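Local coordinates for protein DUTPase (Staphylococcus phage 11, PDB 4GV8) that is a dUTPase with a jelly-roll fold, probably a trimer, that hydrolyses dUTP to dUMP and pyrophosphate, at residues B[12-17]-B[47-52]; B[60-65]-B[134-139]. One frame throughout, in Å; residues are numbered along the deposited sequence.

Contact 1 (12-17 with 47-52) packs the loop after strand 4-9 against residues 47-49. Contact 2 (60-65 with 134-139) pairs two strands of the main sheet and carries the triphosphate end of a substrate analogue. The centres lie 14 Å apart, the nearest atoms about 4 Å. Strands 49-52 and 57-63 follow one another in the chain, and I29 packs against T47 and P17 of one contact and L61 and L137 of the other. R64, S65 and Q136 line one nucleotide pocket, the R64 side chain about 4 Å from a magnesium ion, while the side chain of L61 lies about 4 Å from another bound nucleotide. The T47 side chain is about 7 Å from a nucleotide. Both contacts meet the second subunit.

Contact 1 (B[12-17]-B[47-52]); sequences ENARMP and TDVAVS
Carboxylate oxygen OD2 of D48 faces N13 and is gripped by two groups: S11 OG, in the same loop just ahead of N13, and a water lying 2.7 Å from D48 OD2. The water donates to D48 OD2 and accepts from N13 ND2, so the amide and the carboxylate meet through solvent. With CG beside the backbone N (chi1 -70°), D48 turns its carboxylate toward this loop, while its other oxygen, OD1, is tied to N87. Next along, the methyl of A14 is pressed onto the backbone of the turn. A14 CB stands 3.0 Å from D48 O, which is tight, and 3.7 Å from D48 CB. D48 sits in the left-handed backbone region, which bends the chain between T47 and V49. The two methyls of V49 meet different parts of the loop. CG2 rests 3.7 Å from R15 O and also meets the A14 methyl, while CG1, anti to the backbone N (chi1 169°), reaches the ring of P17, with P17 CG and V49 CG1 4.2 Å apart. Before the bend, T47 forms an ST turn: its OG1 accepts from V49 N at 3.1 Å and also bonds L88 O, pinning the buried hydroxyl. A second water accepts from R15 N at 3.0 Å and lies close to T47 O, another solvent-mediated link to the bend. The long arm of R15 leaves the contact for a salt bridge with E18 and a cation-pi contact with F30. Packing and two water bridges join loop 12-17 to the segment that carries strand 49-52, which pairs with 4-9: V49 and M16 lie on V7 and L9, P17 and T47 lean on strand 26-30, and P17 touches L147 of the second subunit.

Contact 2 (B[60-65]-B[134-139]); sequences LLTSRS and LAQLVI. With DUP (2'-deoxyuridine 5'-alpha,beta-imido-triphosphate), chain L.
Strands 60-63 and 134-139 run antiparallel, their axes approaching to 4.6 Å with directions 143° apart, joined by four backbone hydrogen bonds: a reciprocal pair between L60 and V138, and another between T62 and Q136 in which both N...O distances are 2.8 Å. T62 and Q136 project side by side from one face, T62 CG2 lying 3.6 Å from Q136 CG. On the other face L61 CB meets L137 CD1 at 4.3 Å, and both leucines lean on I29 of strand 26-30. Strand 134-139 carries a classic beta bulge, where L134 and A135 share I29 as their backbone hydrogen-bonding partner. The pairing brings together two sequence motifs of the dUTPase family, the R64-S65-G66 run and the stretch ending in A135 and Q136, in the jelly-roll core. R64, at the N-cap position of helix 65-70, lays its CD against A135 O and bends at chi3 (53°). The bend presents the guanidinium edge to the beta-phosphate: R64 NE and NH2 both donate to DUP O1B, at 2.9 and 3.0 Å, while NH1 goes to K133 O. S65 holds the alpha-phosphate and the imido bridge: its N donates to DUP O1A and its OG accepts from DUP N3A, 2.8 Å away. A water joins R64 N to L134 O, while G66 N and N20 ND2 also bond the nucleotide, as do G89 and D81 of the second subunit.

Contact 1 (B[12-17]-B[47-52])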
ATOM      1  N   GLU B  12      -8.231 -25.493  13.951  1.00 59.48           N
ATOM      2  CA  GLU B  12      -8.082 -26.581  13.000  1.00 66.24           C
ATOM      3  C   GLU B  12      -8.042 -26.081  11.539  1.00 61.83           C
ATOM      4  O   GLU B  12      -7.526 -26.790  10.684  1.00 63.47           O
ATOM      5  CB  GLU B  12      -9.212 -27.633  13.183  1.00 64.89           C
ATOM      6  CG  GLU B  12     -10.645 -27.155  12.878  1.00 70.59           C
ATOM      7  CD  GLU B  12     -11.721 -28.259  13.000  1.00 78.18           C
ATOM      8  OE1 GLU B  12     -11.448 -29.415  13.431  1.00 78.74           O
ATOM      9  OE2 GLU B  12     -12.881 -27.951  12.661  1.00 82.32           O
ATOM     10  N   ASN B  13      -8.609 -24.889  11.289  1.00 56.53           N
ATOM     11  CA  ASN B  13      -8.649 -24.242   9.945  1.00 56.32           C
ATOM     12  C   ASN B  13      -7.343 -23.479   9.582  1.00 52.74           C
ATOM     13  O   ASN B  13      -7.170 -23.030   8.441  1.00 50.10           O
ATOM     14  CB  ASN B  13      -9.859 -23.303   9.879  1.00 55.28           C
ATOM     15  CG  ASN B  13     -11.207 -24.051  10.035  1.00 63.33           C
ATOM     16  OD1 ASN B  13     -11.339 -25.194   9.610  1.00 63.03           O
ATOM     17  ND2 ASN B  13     -12.192 -23.403  10.657  1.00 59.46           N
ATOM     18  N   ALA B  14      -6.438 -23.359  10.559  1.00 54.03           N
ATOM     19  CA  ALA B  14      -5.170 -22.609  10.415  1.00 56.36           C
ATOM     20  C   ALA B  14      -4.080 -23.440   9.751  1.00 58.37           C
ATOM     21  O   ALA B  14      -4.114 -24.657   9.710  1.00 58.07           O
ATOM     22  CB  ALA B  14      -4.685 -22.083  11.753  1.00 50.19           C
ATOM     23  N   ARG B  15      -3.100 -22.755   9.202  1.00 60.12           N
ATOM     24  CA  ARG B  15      -2.035 -23.451   8.532  1.00 57.39           C
ATOM     25  C   ARG B  15      -0.784 -22.676   8.738  1.00 57.48           C
ATOM     26  O   ARG B  15      -0.793 -21.441   8.609  1.00 51.93           O
ATOM     27  CB  ARG B  15      -2.284 -23.540   7.045  1.00 56.22           C
ATOM     28  CG  ARG B  15      -1.164 -24.293   6.357  1.00 62.28           C
ATOM     29  CD  ARG B  15      -1.499 -24.529   4.912  1.00 66.33           C
ATOM     30  NE  ARG B  15      -0.312 -24.972   4.196  1.00 69.98           N
ATOM     31  CZ  ARG B  15      -0.298 -25.319   2.909  1.00 72.87           C
ATOM     32  NH1 ARG B  15      -1.417 -25.286   2.172  1.00 72.41           N
ATOM     33  NH2 ARG B  15       0.846 -25.696   2.353  1.00 71.04           N
ATOM     34  N   MET B  16       0.286 -23.402   9.041  1.00 54.05           N
ATOM     35  CA  MET B  16       1.590 -22.797   9.232  1.00 59.42           C
ATOM     36  C   MET B  16       1.916 -21.939   8.006  1.00 54.25           C
ATOM     37  O   MET B  16       1.830 -22.423   6.871  1.00 53.83           O
ATOM     38  CB  MET B  16       2.679 -23.895   9.434  1.00 60.13           C
ATOM     39  CG  MET B  16       2.839 -24.322  10.878  1.00 64.79           C
ATOM     40  SD  MET B  16       3.158 -23.008  12.087  1.00 65.17           S
ATOM     41  CE  MET B  16       4.949 -22.876  11.980  1.00 60.17           C
ATOM     42  N   PRO B  17       2.241 -20.654   8.218  1.00 57.00           N
ATOM     43  CA  PRO B  17       2.786 -19.886   7.088  1.00 54.78           C
ATOM     44  C   PRO B  17       3.981 -20.581   6.418  1.00 59.34           C
ATOM     45  O   PRO B  17       4.599 -21.474   6.983  1.00 59.47           O
ATOM     46  CB  PRO B  17       3.253 -18.597   7.736  1.00 51.11           C
ATOM     47  CG  PRO B  17       2.370 -18.458   8.931  1.00 55.02           C
ATOM     48  CD  PRO B  17       2.179 -19.846   9.454  1.00 53.58           C
ATOM     49  N   THR B  47      -6.875 -15.512   9.529  1.00 50.30           N
ATOM     50  CA  THR B  47      -5.823 -16.493   9.231  1.00 47.31           C
ATOM     51  C   THR B  47      -5.827 -17.650  10.251  1.00 48.29           C
ATOM     52  O   THR B  47      -5.244 -18.747  10.009  1.00 49.91           O
ATOM     53  CB  THR B  47      -4.431 -15.780   9.319  1.00 43.92           C
ATOM     54  OG1 THR B  47      -4.223 -15.250  10.653  1.00 42.81           O
ATOM     55  CG2 THR B  47      -4.398 -14.626   8.355  1.00 42.29           C
ATOM     56  N   ASP B  48      -6.455 -17.372  11.395  1.00 48.88           N
ATOM     57  CA  ASP B  48      -6.314 -18.179  12.626  1.00 51.39           C
ATOM     58  C   ASP B  48      -4.835 -18.488  12.978  1.00 50.31           C
ATOM     59  O   ASP B  48      -4.455 -19.582  13.425  1.00 53.32           O
ATOM     60  CB  ASP B  48      -7.202 -19.455  12.551  1.00 52.72           C
ATOM     61  CG  ASP B  48      -8.679 -19.142  12.646  1.00 50.36           C
ATOM     62  OD1 ASP B  48      -9.077 -17.983  12.945  1.00 55.75           O
ATOM     63  OD2 ASP B  48      -9.476 -20.060  12.473  1.00 59.00           O
ATOM     64  N   VAL B  49      -3.999 -17.482  12.819  1.00 52.54           N
ATOM     65  CA  VAL B  49      -2.572 -17.612  13.140  1.00 51.31           C
ATOM     66  C   VAL B  49      -2.191 -16.408  14.016  1.00 52.43           C
ATOM     67  O   VAL B  49      -2.576 -15.282  13.703  1.00 51.94           O
ATOM     68  CB  VAL B  49      -1.717 -17.716  11.848  1.00 48.15           C
ATOM     69  CG1 VAL B  49      -0.228 -17.574  12.139  1.00 48.15           C
ATOM     70  CG2 VAL B  49      -2.027 -19.018  11.114  1.00 52.26           C
ATOM     71  N   ALA B  50      -1.506 -16.661  15.137  1.00 48.13           N
ATOM     72  CA  ALA B  50      -0.790 -15.612  15.889  1.00 47.27           C
ATOM     73  C   ALA B  50       0.747 -15.830  15.742  1.00 49.08           C
ATOM     74  O   ALA B  50       1.241 -16.951  15.600  1.00 50.30           O
ATOM     75  CB  ALA B  50      -1.210 -15.572  17.360  1.00 46.22           C
ATOM     76  N   VAL B  51       1.491 -14.727  15.709  1.00 49.41           N
ATOM     77  CA  VAL B  51       2.954 -14.787  15.709  1.00 49.13           C
ATOM     78  C   VAL B  51       3.412 -13.933  16.904  1.00 49.73           C
ATOM     79  O   VAL B  51       2.620 -13.149  17.442  1.00 55.58           O
ATOM     80  CB  VAL B  51       3.553 -14.301  14.350  1.00 54.27           C
ATOM     81  CG1 VAL B  51       3.119 -15.217  13.187  1.00 56.06           C
ATOM     82  CG2 VAL B  51       3.172 -12.837  14.091  1.00 46.86           C
ATOM     83  N   SER B  52       4.660 -14.104  17.339  1.00 54.09           N
ATOM     84  CA  SER B  52       5.296 -13.219  18.310  1.00 53.33           C
ATOM     85  C   SER B  52       6.560 -12.610  17.674  1.00 56.21           C
ATOM     86  O   SER B  52       7.663 -13.180  17.755  1.00 55.29           O
ATOM     87  CB  SER B  52       5.672 -13.947  19.601  1.00 60.22           C
ATOM     88  OG  SER B  52       6.052 -13.021  20.597  1.00 53.48           O
TER
HETATM   89  O   HOH W   1     -11.753 -20.197  11.042  1.00 63.44           O
HETATM   90  O   HOH W   2      -4.017 -19.997   8.293  1.00 42.84           O

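Contact 2 (B[60-65]-B[134-139])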
ATOM      1  N   LEU B  60       4.862  -6.912   8.084  1.00 41.22           N
ATOM      2  CA  LEU B  60       4.048  -6.302   7.034  1.00 41.34           C
ATOM      3  C   LEU B  60       3.229  -7.399   6.402  1.00 40.18           C
ATOM      4  O   LEU B  60       3.751  -8.289   5.698  1.00 37.33           O
ATOM      5  CB  LEU B  60       4.946  -5.663   6.006  1.00 43.54           C
ATOM      6  CG  LEU B  60       5.884  -4.575   6.559  1.00 44.86           C
ATOM      7  CD1 LEU B  60       6.856  -4.237   5.424  1.00 41.91           C
ATOM      8  CD2 LEU B  60       5.085  -3.369   7.094  1.00 41.52           C
ATOM      9  N   LEU B  61       1.943  -7.355   6.696  1.00 36.93           N
ATOM     10  CA  LEU B  61       1.030  -8.325   6.193  1.00 38.98           C
ATOM     11  C   LEU B  61       0.455  -7.748   4.887  1.00 38.93           C
ATOM     12  O   LEU B  61      -0.320  -6.785   4.888  1.00 41.35           O
ATOM     13  CB  LEU B  61      -0.062  -8.595   7.253  1.00 43.38           C
ATOM     14  CG  LEU B  61      -1.166  -9.586   6.917  1.00 42.29           C
ATOM     15  CD1 LEU B  61      -0.566 -10.958   6.676  1.00 43.21           C
ATOM     16  CD2 LEU B  61      -2.231  -9.571   8.017  1.00 41.34           C
ATOM     17  N   THR B  62       0.823  -8.375   3.776  1.00 41.46           N
ATOM     18  CA  THR B  62       0.822  -7.701   2.506  1.00 41.04           C
ATOM     19  C   THR B  62       0.393  -8.600   1.348  1.00 39.71           C
ATOM     20  O   THR B  62       0.330  -9.841   1.437  1.00 42.85           O
ATOM     21  CB  THR B  62       2.243  -7.080   2.300  1.00 40.39           C
ATOM     22  OG1 THR B  62       2.154  -6.007   1.342  1.00 36.96           O
ATOM     23  CG2 THR B  62       3.291  -8.124   1.940  1.00 38.15           C
ATOM     24  N   SER B  63       0.059  -7.963   0.258  1.00 39.08           N
ATOM     25  CA  SER B  63      -0.479  -8.656  -0.915  1.00 36.56           C
ATOM     26  C   SER B  63       0.573  -9.561  -1.595  1.00 37.49           C
ATOM     27  O   SER B  63       1.796  -9.341  -1.458  1.00 37.71           O
ATOM     28  CB  SER B  63      -0.955  -7.610  -1.939  1.00 35.37           C
ATOM     29  OG  SER B  63       0.192  -6.895  -2.519  1.00 40.90           O
ATOM     30  N   ARG B  64       0.068 -10.550  -2.341  1.00 38.05           N
ATOM     31  CA  ARG B  64       0.842 -11.322  -3.320  1.00 38.09           C
ATOM     32  C   ARG B  64       0.594 -10.714  -4.694  1.00 40.90           C
ATOM     33  O   ARG B  64      -0.522 -10.260  -4.986  1.00 41.56           O
ATOM     34  CB  ARG B  64       0.436 -12.803  -3.285  1.00 40.77           C
ATOM     35  CG  ARG B  64       0.641 -13.436  -1.901  1.00 41.20           C
ATOM     36  CD  ARG B  64       0.312 -14.940  -1.882  1.00 42.56           C
ATOM     37  NE  ARG B  64       1.044 -15.620  -2.924  1.00 42.48           N
ATOM     38  CZ  ARG B  64       0.554 -16.586  -3.685  1.00 46.21           C
ATOM     39  NH1 ARG B  64      -0.679 -17.017  -3.475  1.00 45.40           N
ATOM     40  NH2 ARG B  64       1.323 -17.156  -4.613  1.00 44.21           N
ATOM     41  N   SER B  65       1.625 -10.653  -5.530  1.00 39.21           N
ATOM     42  CA  SER B  65       1.469  -9.974  -6.837  1.00 41.59           C
ATOM     43  C   SER B  65       0.515 -10.675  -7.835  1.00 43.98           C
ATOM     44  O   SER B  65      -0.084  -9.999  -8.706  1.00 39.89           O
ATOM     45  CB  SER B  65       2.823  -9.759  -7.513  1.00 42.32           C
ATOM     46  OG  SER B  65       3.389 -10.981  -7.977  1.00 39.60           O
ATOM     47  N   LEU B 134      -3.521 -16.240   0.348  1.00 45.42           N
ATOM     48  CA  LEU B 134      -4.143 -14.957   0.058  1.00 42.85           C
ATOM     49  C   LEU B 134      -3.213 -13.733   0.242  1.00 41.67           C
ATOM     50  O   LEU B 134      -3.397 -12.705  -0.410  1.00 39.35           O
ATOM     51  CB  LEU B 134      -5.370 -14.804   0.978  1.00 43.14           C
ATOM     52  CG  LEU B 134      -6.203 -13.536   0.841  1.00 41.14           C
ATOM     53  CD1 LEU B 134      -6.705 -13.404  -0.587  1.00 42.46           C
ATOM     54  CD2 LEU B 134      -7.370 -13.443   1.834  1.00 42.46           C
ATOM     55  N   ALA B 135      -2.267 -13.834   1.163  1.00 41.74           N
ATOM     56  CA  ALA B 135      -1.304 -12.736   1.502  1.00 43.09           C
ATOM     57  C   ALA B 135       0.049 -13.311   1.879  1.00 41.09           C
ATOM     58  O   ALA B 135       0.257 -14.541   1.872  1.00 45.09           O
ATOM     59  CB  ALA B 135      -1.838 -11.862   2.659  1.00 40.52           C
ATOM     60  N   GLN B 136       0.980 -12.421   2.216  1.00 41.95           N
ATOM     61  CA  GLN B 136       2.304 -12.792   2.733  1.00 40.53           C
ATOM     62  C   GLN B 136       2.734 -11.843   3.824  1.00 42.17           C
ATOM     63  O   GLN B 136       2.208 -10.746   3.965  1.00 41.55           O
ATOM     64  CB  GLN B 136       3.380 -12.888   1.652  1.00 43.30           C
ATOM     65  CG  GLN B 136       3.732 -11.562   0.996  1.00 44.58           C
ATOM     66  CD  GLN B 136       4.523 -11.719  -0.293  1.00 43.51           C
ATOM     67  OE1 GLN B 136       4.250 -11.060  -1.318  1.00 44.84           O
ATOM     68  NE2 GLN B 136       5.483 -12.591  -0.256  1.00 42.85           N
ATOM     69  N   LEU B 137       3.666 -12.325   4.635  1.00 45.09           N
ATOM     70  CA  LEU B 137       4.157 -11.639   5.841  1.00 45.54           C
ATOM     71  C   LEU B 137       5.668 -11.455   5.703  1.00 42.00           C
ATOM     72  O   LEU B 137       6.440 -12.431   5.643  1.00 43.23           O
ATOM     73  CB  LEU B 137       3.856 -12.474   7.121  1.00 45.08           C
ATOM     74  CG  LEU B 137       4.285 -11.800   8.442  1.00 45.17           C
ATOM     75  CD1 LEU B 137       3.438 -10.536   8.754  1.00 36.74           C
ATOM     76  CD2 LEU B 137       4.354 -12.822   9.597  1.00 45.21           C
ATOM     77  N   VAL B 138       6.084 -10.189   5.588  1.00 42.97           N
ATOM     78  CA  VAL B 138       7.492  -9.820   5.462  1.00 36.99           C
ATOM     79  C   VAL B 138       7.863  -9.096   6.771  1.00 42.66           C
ATOM     80  O   VAL B 138       7.152  -8.195   7.197  1.00 40.15           O
ATOM     81  CB  VAL B 138       7.700  -8.887   4.257  1.00 38.71           C
ATOM     82  CG1 VAL B 138       9.197  -8.462   4.164  1.00 39.51           C
ATOM     83  CG2 VAL B 138       7.185  -9.593   3.012  1.00 35.72           C
ATOM     84  N   ILE B 139       8.974  -9.484   7.396  1.00 44.43           N
ATOM     85  CA  ILE B 139       9.423  -8.891   8.678  1.00 43.83           C
ATOM     86  C   ILE B 139      10.725  -8.083   8.455  1.00 45.09           C
ATOM     87  O   ILE B 139      11.702  -8.571   7.838  1.00 45.23           O
ATOM     88  CB  ILE B 139       9.656  -9.944   9.775  1.00 43.77           C
ATOM     89  CG1 ILE B 139       8.366 -10.830  10.011  1.00 49.84           C
ATOM     90  CG2 ILE B 139      10.045  -9.206  11.069  1.00 42.54           C
ATOM     91  CD1 ILE B 139       8.554 -12.315  10.263  1.00 49.17           C
TER
HETATM   92  O4  DUP L 201       4.558  -5.521  -8.306  1.00 37.63           O
HETATM   93  C4  DUP L 201       5.420  -6.537  -8.454  1.00 35.70           C
HETATM   94  C5  DUP L 201       5.476  -7.573  -7.530  1.00 37.15           C
HETATM   95  C6  DUP L 201       6.377  -8.633  -7.718  1.00 35.66           C
HETATM   96  N3  DUP L 201       6.246  -6.568  -9.509  1.00 36.26           N
HETATM   97  C2  DUP L 201       7.102  -7.631  -9.694  1.00 35.11           C
HETATM   98  O2  DUP L 201       7.919  -7.613 -10.785  1.00 38.51           O
HETATM   99  N1  DUP L 201       7.155  -8.670  -8.816  1.00 39.20           N
HETATM  100  C1' DUP L 201       8.067  -9.812  -9.024  1.00 34.91           C
HETATM  101  C2' DUP L 201       9.211  -9.756  -8.036  1.00 35.53           C
HETATM  102  C3' DUP L 201       8.869 -10.811  -6.998  1.00 37.34           C
HETATM  103  O3' DUP L 201      10.077 -11.359  -6.461  1.00 39.86           O
HETATM  104  O4' DUP L 201       7.316 -11.033  -8.812  1.00 38.25           O
HETATM  105  C4' DUP L 201       7.953 -11.805  -7.757  1.00 38.99           C
HETATM  106  C5' DUP L 201       6.899 -12.504  -6.904  1.00 41.19           C
HETATM  107  O5' DUP L 201       6.228 -11.629  -5.974  1.00 39.71           O
HETATM  108  PA  DUP L 201       5.083 -12.278  -5.022  1.00 40.74           P
HETATM  109  O1A DUP L 201       4.371 -11.079  -4.434  1.00 44.24           O
HETATM  110  O2A DUP L 201       5.617 -13.324  -4.101  1.00 42.86           O
HETATM  111  N3A DUP L 201       4.050 -12.966  -6.166  1.00 40.32           N
HETATM  112  PB  DUP L 201       3.262 -14.461  -6.090  1.00 43.02           P
HETATM  113  O1B DUP L 201       3.327 -14.911  -4.635  1.00 42.45           O
HETATM  114  O2B DUP L 201       1.875 -14.288  -6.691  1.00 42.89           O
HETATM  115  O3B DUP L 201       4.183 -15.455  -7.019  1.00 45.92           O
HETATM  116  PG  DUP L 201       5.482 -16.427  -6.658  1.00 50.36           P
HETATM  117  O2G DUP L 201       5.976 -16.167  -5.227  1.00 44.78           O
HETATM  118  O1G DUP L 201       4.718 -17.686  -6.755  1.00 50.24           O
HETATM  119  O3G DUP L 201       6.415 -16.076  -7.776  1.00 54.55           O
HETATM  120  O   HOH W   3      -2.923 -10.863  -2.176  1.00 37.96           O